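Local coordinates for beta-mannosidase (PDB 4CVU), which probably releases terminal beta-linked mannose from the non-reducing ends of mannosides, as a fungal retaining glycoside hydrolase of family 2, at residues A[72-77]-A[634-639]; A[233-238]-A[250-255]; A[308-313]-A[346-351]; A[625-630]-A[710-715]. All blocks are in the same frame, centred on the assembly; numbering follows the deposited sequence. Where two conformers were deposited one is given.

Contact 1: residues A[72-77]-A[634-639]; sequences NGLNDF and LTRNIH. With NAG (2-acetamido-2-deoxy-beta-D-glucopyranose), chain L.
Leu74 makes the first touch: its CD1 methyl comes to 3.7 Å from Arg636 NH1, the two side chains crossing at about a right angle. Leu74 sits at the N-cap position of the short helix 75-78, and its carbonyl, Leu74 O, takes the amide Phe77 N at 2.9 Å. Phe77 then carries most of the contact. Its CG stands beside the backbone N and anti to the carbonyl carbon (chi1 -68°), which swings the ring against the loop before helix 638-655. The Arg636 arm, extended from CG to NE, is laid over one face of that ring. Arg636 CG makes a CH-pi contact 3.8 Å from the centroid of the Phe77 ring, and the guanidinium, its plane turned 33° from the ring, has a face over Phe77 CD2. At the ring's edge lie Leu634 O and Thr635 O, the second of them 3.8 Å from Phe77 CE1. With an alanine at Phe77, the aliphatic part of Arg636 would probably lose the flat surface it rests on and become freer to swing. Just past Arg636, Asn637 caps helix 638-655 with OD1, while Asn637 ND2 donates a hydrogen bond to NAG O5 at 2.7 Å. The Arg636 guanidinium also has a weak bond to Gly65 O of the second subunit and a long, weak ion pair with Asp78. No hydrogen bond crosses between the two segments, so the galactose-binding-like domain meets the catalytic barrel domain here through ring, methyl and arginine-arm packing on the surface.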
# COMPACT_ATOMS: atom_id res chain seq x y z
N ASN A 72 -2.57 8.33 3.04
CA ASN A 72 -2.54 7.34 1.96
C ASN A 72 -3.36 7.60 0.71
O ASN A 72 -4.46 8.12 0.80
CB ASN A 72 -2.98 5.95 2.50
CG ASN A 72 -1.94 5.34 3.43
OD1 ASN A 72 -0.92 5.95 3.69
ND2 ASN A 72 -2.21 4.16 3.97
N GLY A 73 -2.81 7.24 -0.46
CA GLY A 73 -3.61 7.02 -1.67
C GLY A 73 -4.32 8.29 -2.14
O GLY A 73 -3.67 9.33 -2.32
N LEU A 74 -5.64 8.21 -2.37
CA LEU A 74 -6.38 9.40 -2.80
C LEU A 74 -7.32 9.84 -1.70
O LEU A 74 -8.40 10.36 -1.98
CB LEU A 74 -7.15 9.15 -4.11
CG LEU A 74 -6.26 8.98 -5.34
CD1 LEU A 74 -7.11 8.45 -6.48
CD2 LEU A 74 -5.55 10.28 -5.74
N ASN A 75 -6.89 9.66 -0.44
CA ASN A 75 -7.67 10.03 0.75
C ASN A 75 -7.98 11.49 0.90
O ASN A 75 -8.89 11.83 1.64
CB ASN A 75 -7.01 9.58 2.03
CG ASN A 75 -7.25 8.08 2.34
OD1 ASN A 75 -6.60 7.52 3.23
ND2 ASN A 75 -8.12 7.44 1.61
N ASP A 76 -7.23 12.36 0.21
CA ASP A 76 -7.56 13.79 0.22
C ASP A 76 -8.94 13.93 -0.38
O ASP A 76 -9.65 14.84 -0.02
CB ASP A 76 -6.55 14.63 -0.60
CG ASP A 76 -6.61 16.10 -0.27
OD1 ASP A 76 -6.96 16.44 0.87
OD2 ASP A 76 -6.29 16.96 -1.15
N PHE A 77 -9.31 13.04 -1.31
CA PHE A 77 -10.63 13.04 -1.91
C PHE A 77 -11.59 12.18 -1.11
O PHE A 77 -12.66 12.66 -0.68
CB PHE A 77 -10.58 12.60 -3.38
CG PHE A 77 -9.88 13.60 -4.26
CD1 PHE A 77 -10.47 14.81 -4.54
CD2 PHE A 77 -8.61 13.36 -4.74
CE1 PHE A 77 -9.82 15.76 -5.32
CE2 PHE A 77 -7.95 14.30 -5.51
CZ PHE A 77 -8.56 15.50 -5.80
N LEU A 634 -12.57 22.24 -5.62
CA LEU A 634 -12.77 20.87 -5.17
C LEU A 634 -12.67 19.80 -6.25
O LEU A 634 -12.85 18.64 -5.96
CB LEU A 634 -14.11 20.78 -4.43
CG LEU A 634 -14.24 21.50 -3.08
CD1 LEU A 634 -15.66 21.44 -2.55
CD2 LEU A 634 -13.30 20.92 -2.03
N THR A 635 -12.34 20.16 -7.49
CA THR A 635 -12.24 19.14 -8.54
C THR A 635 -10.97 18.27 -8.44
O THR A 635 -10.00 18.64 -7.75
CB THR A 635 -12.26 19.77 -9.94
OG1 THR A 635 -11.10 20.59 -10.13
CG2 THR A 635 -13.53 20.59 -10.15
N ARG A 636 -10.99 17.13 -9.13
CA ARG A 636 -9.78 16.32 -9.37
C ARG A 636 -9.08 16.93 -10.57
O ARG A 636 -9.29 16.52 -11.71
CB ARG A 636 -10.10 14.85 -9.65
CG ARG A 636 -10.69 14.11 -8.47
CD ARG A 636 -10.66 12.59 -8.68
NE ARG A 636 -11.12 11.88 -7.49
CZ ARG A 636 -10.86 10.61 -7.20
NH1 ARG A 636 -10.14 9.85 -8.02
NH2 ARG A 636 -11.35 10.08 -6.09
N ASN A 637 -8.25 17.91 -10.30
CA ASN A 637 -7.66 18.72 -11.34
C ASN A 637 -6.32 18.13 -11.84
O ASN A 637 -5.22 18.53 -11.42
CB ASN A 637 -7.54 20.14 -10.82
CG ASN A 637 -7.37 21.16 -11.92
OD1 ASN A 637 -6.84 20.85 -12.98
ND2 ASN A 637 -7.84 22.38 -11.67
N ILE A 638 -6.44 17.17 -12.76
CA ILE A 638 -5.27 16.50 -13.37
C ILE A 638 -4.46 17.48 -14.19
O ILE A 638 -3.25 17.43 -14.20
CB ILE A 638 -5.71 15.28 -14.26
CG1 ILE A 638 -5.86 14.04 -13.41
CG2 ILE A 638 -4.65 14.92 -15.31
CD1 ILE A 638 -7.24 13.89 -12.88
N HIS A 639 -5.14 18.39 -14.86
CA HIS A 639 -4.45 19.35 -15.71
C HIS A 639 -3.45 20.23 -14.91
O HIS A 639 -2.30 20.37 -15.28
CB HIS A 639 -5.46 20.24 -16.42
CG HIS A 639 -4.83 21.35 -17.22
ND1 HIS A 639 -4.45 21.19 -18.54
CD2 HIS A 639 -4.51 22.62 -16.88
CE1 HIS A 639 -3.93 22.33 -18.98
NE2 HIS A 639 -3.94 23.21 -17.98
C1 NAG L . -6.28 25.41 -12.01
C2 NAG L . -5.70 26.38 -13.00
C3 NAG L . -6.67 27.53 -13.19
C4 NAG L . -8.03 26.95 -13.60
C5 NAG L . -8.48 25.90 -12.58
C6 NAG L . -9.81 25.25 -12.94
C7 NAG L . -3.33 27.01 -13.26
C8 NAG L . -2.06 27.47 -12.58
N2 NAG L . -4.41 26.82 -12.50
O3 NAG L . -6.12 28.41 -14.18
O4 NAG L . -9.03 27.96 -13.69
O5 NAG L . -7.50 24.88 -12.52
O6 NAG L . -9.70 24.68 -14.22
O7 NAG L . -3.31 26.84 -14.47

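Contact 2: residues A[233-238]-A[250-255]; sequences IDIFRK and APWVVN. With NAG (2-acetamido-2-deoxy-beta-D-glucopyranose), chain E.
Phe236 has its CG between the backbone N and the carbonyl carbon (chi1 53°), which lays the ring alongside Val253; Arg237 bends at chi2 (-81°), which folds its outer half back over Trp252. The two segments form the loop end of an antiparallel beta hairpin in the immunoglobulin-like domain of the family 2 fold, with strand 227-237 at the edge of its sheet. Phe236 and Val253 are a hydrogen-bonded pair, Val253 N reaching Phe236 O at 2.9 Å, and Asp234 pairs with Asn255 in the same way; Ile235 with Val254 is a non-hydrogen-bonded pair between them. On the face of Phe236, Val253 CB sits over the ring, 4.0 Å from the Phe236 centroid. On the face of Ile235 and Val254, Ile235 CG2 meets Trp252 CE3 at 3.6 Å, and Val346 and Phe348 cover this side. Nearer the loop, Arg237 CD stands almost straight above the six-membered ring of Trp252, 4.0 Å from its centroid. The guanidinium follows over the same indole, the planes 33° apart. In its own plane, Arg237 NH1 donates to Ala250 O at 2.7 Å, a bond that fixes the rotation of the group on the ring. The Asp234 carboxylate is held mainly from the barrel side, by His530 N, Ser531 and Asn476. A water links it to the glycosylated side chain, lying 2.7 Å from Asp234 OD2 and accepting from Asn255 ND2. That same nitrogen, Asn255 ND2, is bonded covalently to NAG C1 at 1.4 Å.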
# COMPACT_ATOMS: atom_id res chain seq x y z
N ILE A 233 6.88 37.23 29.86
CA ILE A 233 8.18 37.70 30.36
C ILE A 233 8.85 38.43 29.22
O ILE A 233 8.96 37.88 28.08
CB ILE A 233 9.11 36.56 30.80
CG1 ILE A 233 8.42 35.62 31.83
CG2 ILE A 233 10.39 37.12 31.38
CD1 ILE A 233 8.01 36.28 33.12
N ASP A 234 9.24 39.67 29.48
CA ASP A 234 9.87 40.52 28.46
C ASP A 234 11.19 40.99 29.05
O ASP A 234 11.21 41.78 30.01
CB ASP A 234 8.97 41.71 28.11
CG ASP A 234 9.38 42.41 26.81
OD1 ASP A 234 10.16 41.84 25.98
OD2 ASP A 234 8.90 43.53 26.61
N ILE A 235 12.28 40.42 28.55
CA ILE A 235 13.61 40.81 28.94
C ILE A 235 14.20 41.64 27.81
O ILE A 235 14.34 41.16 26.67
CB ILE A 235 14.50 39.62 29.23
CG1 ILE A 235 13.89 38.80 30.38
CG2 ILE A 235 15.87 40.11 29.62
CD1 ILE A 235 14.63 37.53 30.68
N PHE A 236 14.48 42.90 28.11
CA PHE A 236 14.98 43.85 27.12
C PHE A 236 16.03 44.78 27.76
O PHE A 236 16.21 44.76 28.98
CB PHE A 236 13.83 44.67 26.53
CG PHE A 236 12.96 45.34 27.55
CD1 PHE A 236 12.00 44.63 28.26
CD2 PHE A 236 13.10 46.70 27.81
CE1 PHE A 236 11.21 45.24 29.19
CE2 PHE A 236 12.32 47.33 28.75
CZ PHE A 236 11.38 46.59 29.45
N ARG A 237 16.72 45.55 26.92
CA ARG A 237 17.66 46.55 27.41
C ARG A 237 16.86 47.78 27.79
O ARG A 237 15.87 48.13 27.14
CB ARG A 237 18.70 46.90 26.34
CG ARG A 237 19.66 45.76 25.96
CD ARG A 237 20.79 45.62 26.96
NE ARG A 237 21.74 44.57 26.61
CZ ARG A 237 22.91 44.35 27.23
NH1 ARG A 237 23.29 45.13 28.24
NH2 ARG A 237 23.71 43.37 26.84
N LYS A 238 17.30 48.46 28.83
CA LYS A 238 16.59 49.63 29.27
C LYS A 238 16.56 50.67 28.12
O LYS A 238 17.56 50.91 27.45
CB LYS A 238 17.24 50.21 30.52
CG LYS A 238 16.35 51.18 31.25
CD LYS A 238 16.66 51.25 32.74
CE LYS A 238 15.71 52.23 33.43
NZ LYS A 238 14.28 51.86 33.14
N ALA A 250 23.51 49.07 28.37
CA ALA A 250 22.48 49.41 29.32
C ALA A 250 22.05 48.24 30.19
O ALA A 250 22.28 47.09 29.83
CB ALA A 250 21.27 49.99 28.59
N PRO A 251 21.44 48.53 31.35
CA PRO A 251 20.95 47.44 32.21
C PRO A 251 19.77 46.65 31.62
O PRO A 251 19.02 47.16 30.78
CB PRO A 251 20.53 48.16 33.51
CG PRO A 251 20.42 49.61 33.16
CD PRO A 251 21.31 49.86 31.98
N TRP A 252 19.62 45.41 32.07
CA TRP A 252 18.49 44.57 31.63
C TRP A 252 17.26 44.91 32.45
O TRP A 252 17.37 45.14 33.65
CB TRP A 252 18.84 43.09 31.80
CG TRP A 252 19.83 42.59 30.82
CD1 TRP A 252 21.15 42.32 31.04
CD2 TRP A 252 19.59 42.30 29.44
NE1 TRP A 252 21.75 41.88 29.88
CE2 TRP A 252 20.81 41.87 28.88
CE3 TRP A 252 18.46 42.37 28.62
CZ2 TRP A 252 20.93 41.50 27.54
CZ3 TRP A 252 18.59 42.01 27.29
CH2 TRP A 252 19.81 41.58 26.76
N VAL A 253 16.10 44.99 31.82
CA VAL A 253 14.84 45.07 32.54
C VAL A 253 14.13 43.75 32.31
O VAL A 253 13.99 43.31 31.16
CB VAL A 253 13.95 46.22 32.06
CG1 VAL A 253 12.66 46.27 32.89
CG2 VAL A 253 14.68 47.56 32.14
N VAL A 254 13.74 43.10 33.40
CA VAL A 254 12.91 41.91 33.38
C VAL A 254 11.49 42.30 33.79
O VAL A 254 11.26 42.70 34.91
CB VAL A 254 13.44 40.86 34.36
CG1 VAL A 254 12.55 39.61 34.36
CG2 VAL A 254 14.88 40.50 34.02
N ASN A 255 10.55 42.21 32.86
CA ASN A 255 9.16 42.52 33.11
C ASN A 255 8.32 41.25 33.11
O ASN A 255 8.43 40.45 32.21
CB ASN A 255 8.66 43.48 32.02
CG ASN A 255 7.32 44.10 32.35
OD1 ASN A 255 6.88 44.14 33.50
ND2 ASN A 255 6.65 44.61 31.31
C1 NAG E . 5.34 45.22 31.38
C2 NAG E . 5.35 46.72 31.11
C3 NAG E . 3.93 47.25 31.18
C4 NAG E . 3.03 46.49 30.19
C5 NAG E . 3.18 44.99 30.43
C6 NAG E . 2.47 44.10 29.41
C7 NAG E . 7.39 47.92 31.74
C8 NAG E . 8.19 48.54 32.86
N2 NAG E . 6.22 47.37 32.07
O3 NAG E . 3.97 48.62 30.86
O4 NAG E . 1.68 46.86 30.38
O5 NAG E . 4.53 44.61 30.41
O6 NAG E . 2.55 42.77 29.89
O7 NAG E . 7.83 47.94 30.60
O HOH W 1 6.96 44.45 28.31

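Contact 3: residues A[308-313]-A[346-351]; sequences HKPKLW and VGFRTI
The main apolar touch is Pro310 over the centre of one face of the Phe348 ring. Pro310 CB makes a CH-pi contact 3.6 Å from the Phe348 centroid, 14° off the ring normal, while Pro310 CG spreads over the CD2 side of the same face. Phe348 CG is anti to its carbonyl carbon (chi1 -71°), and this turn offers the ring's face to the proline. A second patch of packing lies at Trp313, whose CE3 is 3.5 Å from Arg349 CG. Arg349 was modelled in two conformers, so this touch is described for one of them and is the less certain of the two patches.

The polar links run through the backbone. Trp313 N donates to Phe348 O at 3.0 Å, nearly straight at the hydrogen but tilted from the carbonyl plane. Leu312 CA adds a CA-H...O contact to the same oxygen, and Leu312 CD2 packs against it at 3.5 Å from Phe348 O. Beside this bond, a water donates to Lys311 O and accepts from Phe348 N, the latter at 2.8 Å, and so bridges the two segments.

The two loops lie where the immunoglobulin-like sheet meets the barrel. Phe348 is edge-to-face with Trp252 of strand 252-261 and touches Ile235 of strand 227-237, while Trp313 packs on Leu442 of barrel strand 442-446 and donates through NE1 to Asp437 O of helix 430-439.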
# COMPACT_ATOMS: atom_id res chain seq x y z
N HIS A 308 26.22 43.83 33.65
CA HIS A 308 27.34 42.93 33.83
C HIS A 308 26.95 41.56 34.41
O HIS A 308 27.78 40.67 34.41
CB HIS A 308 28.41 43.58 34.73
N LYS A 309 25.73 41.38 34.91
CA LYS A 309 25.41 40.14 35.63
C LYS A 309 25.04 38.94 34.71
O LYS A 309 25.64 37.88 34.80
CB LYS A 309 24.32 40.38 36.68
N PRO A 310 24.04 39.10 33.84
CA PRO A 310 23.60 37.92 33.07
C PRO A 310 24.49 37.59 31.88
O PRO A 310 24.89 38.49 31.15
CB PRO A 310 22.20 38.31 32.59
CG PRO A 310 21.92 39.68 33.12
CD PRO A 310 23.23 40.28 33.52
N LYS A 311 24.79 36.30 31.70
CA LYS A 311 25.48 35.80 30.52
C LYS A 311 24.54 35.71 29.31
O LYS A 311 23.38 35.32 29.46
CB LYS A 311 26.07 34.43 30.83
CG LYS A 311 27.21 34.48 31.83
CD LYS A 311 27.71 33.09 32.14
CE LYS A 311 28.77 33.11 33.22
NZ LYS A 311 29.88 32.18 32.88
N LEU A 312 25.03 36.10 28.13
CA LEU A 312 24.19 36.27 26.95
C LEU A 312 23.86 34.95 26.21
O LEU A 312 24.65 34.03 26.14
CB LEU A 312 24.81 37.28 25.97
CG LEU A 312 25.06 38.70 26.50
CD1 LEU A 312 25.42 39.66 25.38
CD2 LEU A 312 23.86 39.23 27.25
N TRP A 313 22.65 34.90 25.68
CA TRP A 313 22.23 33.85 24.76
C TRP A 313 22.68 34.22 23.36
O TRP A 313 22.54 35.37 22.93
CB TRP A 313 20.71 33.69 24.82
CG TRP A 313 20.11 32.58 23.96
CD1 TRP A 313 19.76 31.32 24.38
CD2 TRP A 313 19.73 32.65 22.57
NE1 TRP A 313 19.21 30.60 23.33
CE2 TRP A 313 19.17 31.40 22.21
CE3 TRP A 313 19.82 33.65 21.58
CZ2 TRP A 313 18.72 31.12 20.93
CZ3 TRP A 313 19.33 33.36 20.29
CH2 TRP A 313 18.81 32.12 19.99
N VAL A 346 14.10 31.34 30.19
CA VAL A 346 14.36 32.57 29.43
C VAL A 346 15.83 32.76 29.04
O VAL A 346 16.69 32.07 29.53
CB VAL A 346 13.88 33.82 30.24
CG1 VAL A 346 12.42 33.67 30.62
CG2 VAL A 346 14.71 34.03 31.51
N GLY A 347 16.08 33.73 28.17
CA GLY A 347 17.44 34.12 27.81
C GLY A 347 17.61 35.63 27.83
O GLY A 347 16.63 36.39 27.66
N PHE A 348 18.84 36.07 28.06
CA PHE A 348 19.21 37.46 27.98
C PHE A 348 19.89 37.69 26.66
O PHE A 348 21.02 37.27 26.46
CB PHE A 348 20.13 37.86 29.14
CG PHE A 348 19.44 37.91 30.46
CD1 PHE A 348 19.27 36.76 31.21
CD2 PHE A 348 18.93 39.11 30.95
CE1 PHE A 348 18.62 36.81 32.44
CE2 PHE A 348 18.28 39.17 32.16
CZ PHE A 348 18.12 38.02 32.91
N ARG A 349 19.15 38.31 25.74
CA ARG A 349 19.70 38.75 24.47
C ARG A 349 18.80 39.75 23.79
O ARG A 349 17.63 39.88 24.13
CB ARG A 349 19.98 37.56 23.51
CG ARG A 349 18.88 36.51 23.42
CD ARG A 349 17.79 36.85 22.42
NE ARG A 349 16.73 37.61 23.05
CZ ARG A 349 15.46 37.58 22.68
NH1 ARG A 349 15.07 36.81 21.68
NH2 ARG A 349 14.58 38.33 23.33
N THR A 350 19.38 40.48 22.85
CA THR A 350 18.62 41.38 22.00
C THR A 350 18.61 40.78 20.62
O THR A 350 19.64 40.27 20.14
CB THR A 350 19.22 42.80 21.95
OG1 THR A 350 20.51 42.77 21.35
CG2 THR A 350 19.28 43.42 23.36
N ILE A 351 17.44 40.80 19.98
CA ILE A 351 17.33 40.44 18.58
C ILE A 351 16.55 41.50 17.84
O ILE A 351 15.40 41.76 18.16
CB ILE A 351 16.73 39.03 18.39
CG1 ILE A 351 16.72 38.63 16.88
CG2 ILE A 351 15.34 38.91 19.00
CD1 ILE A 351 18.08 38.37 16.31
O HOH W 2 21.00 34.37 28.60

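Contact 4: residues A[625-630]-A[710-715]; sequences RNHHYP and DIWQAP. With NAG (2-acetamido-2-deoxy-beta-D-glucopyranose), chain L.
The Arg625 guanidinium sits over one face of Trp712, its plane tilted 35° from the indole, and reaches past it to the backbone; this is the tight half of the contact. A bend at chi3 (75°) turns its guanidinium side-on to Gln713 O, which is gripped twice in the guanidinium plane, by Arg625 NE at 3.0 Å and by Arg625 NH2 at 2.9 Å. The cation-pi contact is off-centre, Arg625 CZ lying 4.1 Å from the centroid of the Trp712 six-membered ring. A methionine in place of Arg625 would probably leave Gln713 O without these two donors and the indole without its cation. Asn626 CB packs on Pro715 CG at 3.5 Å, and Asn626 OD1 closes an Asx turn with His628 N.

The other half is looser and bridged by water. One water donates to Arg625 O and accepts from Trp712 NE1; a second joins His627 N to Pro715 O, 2.8 Å from that oxygen. His627 meets Trp712 only obliquely.

Two loops of the catalytic barrel domain are joined here, one after helix 620-625, the other after strand 702-705. Arg625 NH1 is held by Asn71 O, Gln713 and Pro715 lean on helix 603-609, and Asn626 and Pro715 rest on Met648 of helix 638-655.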
# COMPACT_ATOMS: atom_id res chain seq x y z
N ARG A 625 -1.43 13.78 -6.28
CA ARG A 625 -0.80 14.22 -5.03
C ARG A 625 0.16 15.38 -5.25
O ARG A 625 0.64 15.99 -4.28
CB ARG A 625 -0.11 13.05 -4.37
CG ARG A 625 -1.10 12.04 -3.79
CD ARG A 625 -0.39 10.77 -3.40
NE ARG A 625 0.37 10.97 -2.16
CZ ARG A 625 -0.08 10.68 -0.93
NH1 ARG A 625 -1.30 10.20 -0.74
NH2 ARG A 625 0.67 10.93 0.13
N ASN A 626 0.41 15.73 -6.49
CA ASN A 626 1.20 16.93 -6.78
C ASN A 626 0.24 18.11 -6.76
O ASN A 626 -0.62 18.22 -7.67
CB ASN A 626 1.86 16.83 -8.14
CG ASN A 626 2.84 17.97 -8.39
OD1 ASN A 626 2.85 18.99 -7.67
ND2 ASN A 626 3.74 17.74 -9.30
N HIS A 627 0.37 18.98 -5.75
CA HIS A 627 -0.50 20.12 -5.67
C HIS A 627 0.14 21.35 -6.24
O HIS A 627 -0.38 22.44 -6.04
CB HIS A 627 -1.02 20.34 -4.26
CG HIS A 627 -1.99 19.28 -3.83
ND1 HIS A 627 -2.51 19.21 -2.56
CD2 HIS A 627 -2.56 18.26 -4.52
CE1 HIS A 627 -3.36 18.20 -2.47
NE2 HIS A 627 -3.40 17.60 -3.64
N HIS A 628 1.24 21.17 -6.93
CA HIS A 628 1.85 22.24 -7.74
C HIS A 628 1.50 21.90 -9.18
O HIS A 628 2.20 21.10 -9.79
CB HIS A 628 3.38 22.26 -7.55
CG HIS A 628 4.06 23.37 -8.31
ND1 HIS A 628 3.70 24.69 -8.16
CD2 HIS A 628 5.12 23.36 -9.16
CE1 HIS A 628 4.48 25.45 -8.92
NE2 HIS A 628 5.35 24.67 -9.54
N TYR A 629 0.44 22.47 -9.77
CA TYR A 629 -0.32 23.60 -9.28
C TYR A 629 -1.66 23.18 -8.68
O TYR A 629 -2.22 22.19 -9.10
CB TYR A 629 -0.60 24.57 -10.43
CG TYR A 629 0.64 25.24 -10.90
CD1 TYR A 629 1.57 24.56 -11.66
CD2 TYR A 629 0.91 26.56 -10.53
CE1 TYR A 629 2.74 25.17 -12.07
CE2 TYR A 629 2.08 27.19 -10.95
CZ TYR A 629 2.99 26.48 -11.71
OH TYR A 629 4.14 27.08 -12.11
N PRO A 630 -2.18 23.96 -7.73
CA PRO A 630 -3.33 23.50 -6.99
C PRO A 630 -4.64 23.58 -7.83
O PRO A 630 -4.71 24.25 -8.88
CB PRO A 630 -3.35 24.42 -5.77
CG PRO A 630 -2.65 25.65 -6.18
CD PRO A 630 -1.77 25.33 -7.34
N ASP A 710 8.29 18.47 4.63
CA ASP A 710 7.05 17.98 3.98
C ASP A 710 5.97 17.63 5.00
O ASP A 710 6.27 17.09 6.07
CB ASP A 710 7.28 16.70 3.16
CG ASP A 710 7.68 16.96 1.72
OD1 ASP A 710 7.17 17.90 1.09
OD2 ASP A 710 8.53 16.18 1.19
N ILE A 711 4.72 17.90 4.64
CA ILE A 711 3.55 17.53 5.45
C ILE A 711 2.99 16.14 5.10
O ILE A 711 2.23 15.57 5.89
CB ILE A 711 2.45 18.60 5.27
CG1 ILE A 711 1.54 18.63 6.45
CG2 ILE A 711 1.66 18.38 4.01
CD1 ILE A 711 0.51 19.75 6.41
N TRP A 712 3.38 15.61 3.94
CA TRP A 712 2.98 14.28 3.48
C TRP A 712 3.85 13.85 2.29
O TRP A 712 4.74 14.59 1.86
CB TRP A 712 1.46 14.22 3.16
CG TRP A 712 1.00 14.91 1.91
CD1 TRP A 712 1.57 15.97 1.30
CD2 TRP A 712 -0.16 14.58 1.14
NE1 TRP A 712 0.85 16.32 0.19
CE2 TRP A 712 -0.22 15.48 0.07
CE3 TRP A 712 -1.14 13.59 1.24
CZ2 TRP A 712 -1.24 15.43 -0.90
CZ3 TRP A 712 -2.15 13.54 0.25
CH2 TRP A 712 -2.18 14.47 -0.80
N GLN A 713 3.54 12.71 1.69
CA GLN A 713 4.37 12.10 0.65
C GLN A 713 3.94 12.57 -0.74
O GLN A 713 2.94 12.12 -1.27
CB GLN A 713 4.30 10.59 0.78
CG GLN A 713 4.65 10.10 2.15
CD GLN A 713 3.50 10.07 3.05
OE1 GLN A 713 2.51 10.80 2.86
NE2 GLN A 713 3.57 9.19 4.05
N ALA A 714 4.72 13.48 -1.33
CA ALA A 714 4.25 14.12 -2.52
C ALA A 714 5.36 14.94 -3.12
O ALA A 714 6.30 15.31 -2.43
CB ALA A 714 3.06 15.04 -2.16
N PRO A 715 5.28 15.24 -4.41
CA PRO A 715 6.34 16.08 -4.98
C PRO A 715 6.20 17.51 -4.51
O PRO A 715 5.15 18.12 -4.69
CB PRO A 715 6.15 15.95 -6.47
CG PRO A 715 4.78 15.51 -6.66
CD PRO A 715 4.30 14.83 -5.41
C1 NAG L . -6.28 25.41 -12.01
C2 NAG L . -5.70 26.38 -13.00
C3 NAG L . -6.67 27.53 -13.19
C4 NAG L . -8.03 26.95 -13.60
C5 NAG L . -8.48 25.90 -12.58
C6 NAG L . -9.81 25.25 -12.94
C7 NAG L . -3.33 27.01 -13.26
C8 NAG L . -2.06 27.47 -12.58
N2 NAG L . -4.41 26.82 -12.50
O3 NAG L . -6.12 28.41 -14.18
O4 NAG L . -9.03 27.96 -13.69
O5 NAG L . -7.50 24.88 -12.52
O6 NAG L . -9.70 24.68 -14.22
O7 NAG L . -3.31 26.84 -14.47
O HOH W 3 1.05 18.01 -2.50
O HOH W 4 2.73 19.31 -3.94

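Overall arrangement
The four contacts form two clusters on opposite sides of the chain's centre. Contacts 1 and 4 have centres 11 Å apart and are joined directly: Gly73 O lies 3.0 Å from Arg625 NH1, a hydrogen bond, and both border the same N-acetylglucosamine. Their segments alternate along the chain, so the stretch 625-639 takes part in both, meeting the N-terminal domain in one and loop 710-715 in the other. Contacts 2 and 3, with centres 9 Å apart, share one apolar core, in which Ile235 CG2 comes within 3.5 Å of Phe348 CD2. Contacts 1 and 2 are about 52 Å apart between centres. The sugars at contacts 1, 2 and 4 belong to glycans on the protein surface and mark no substrate pocket.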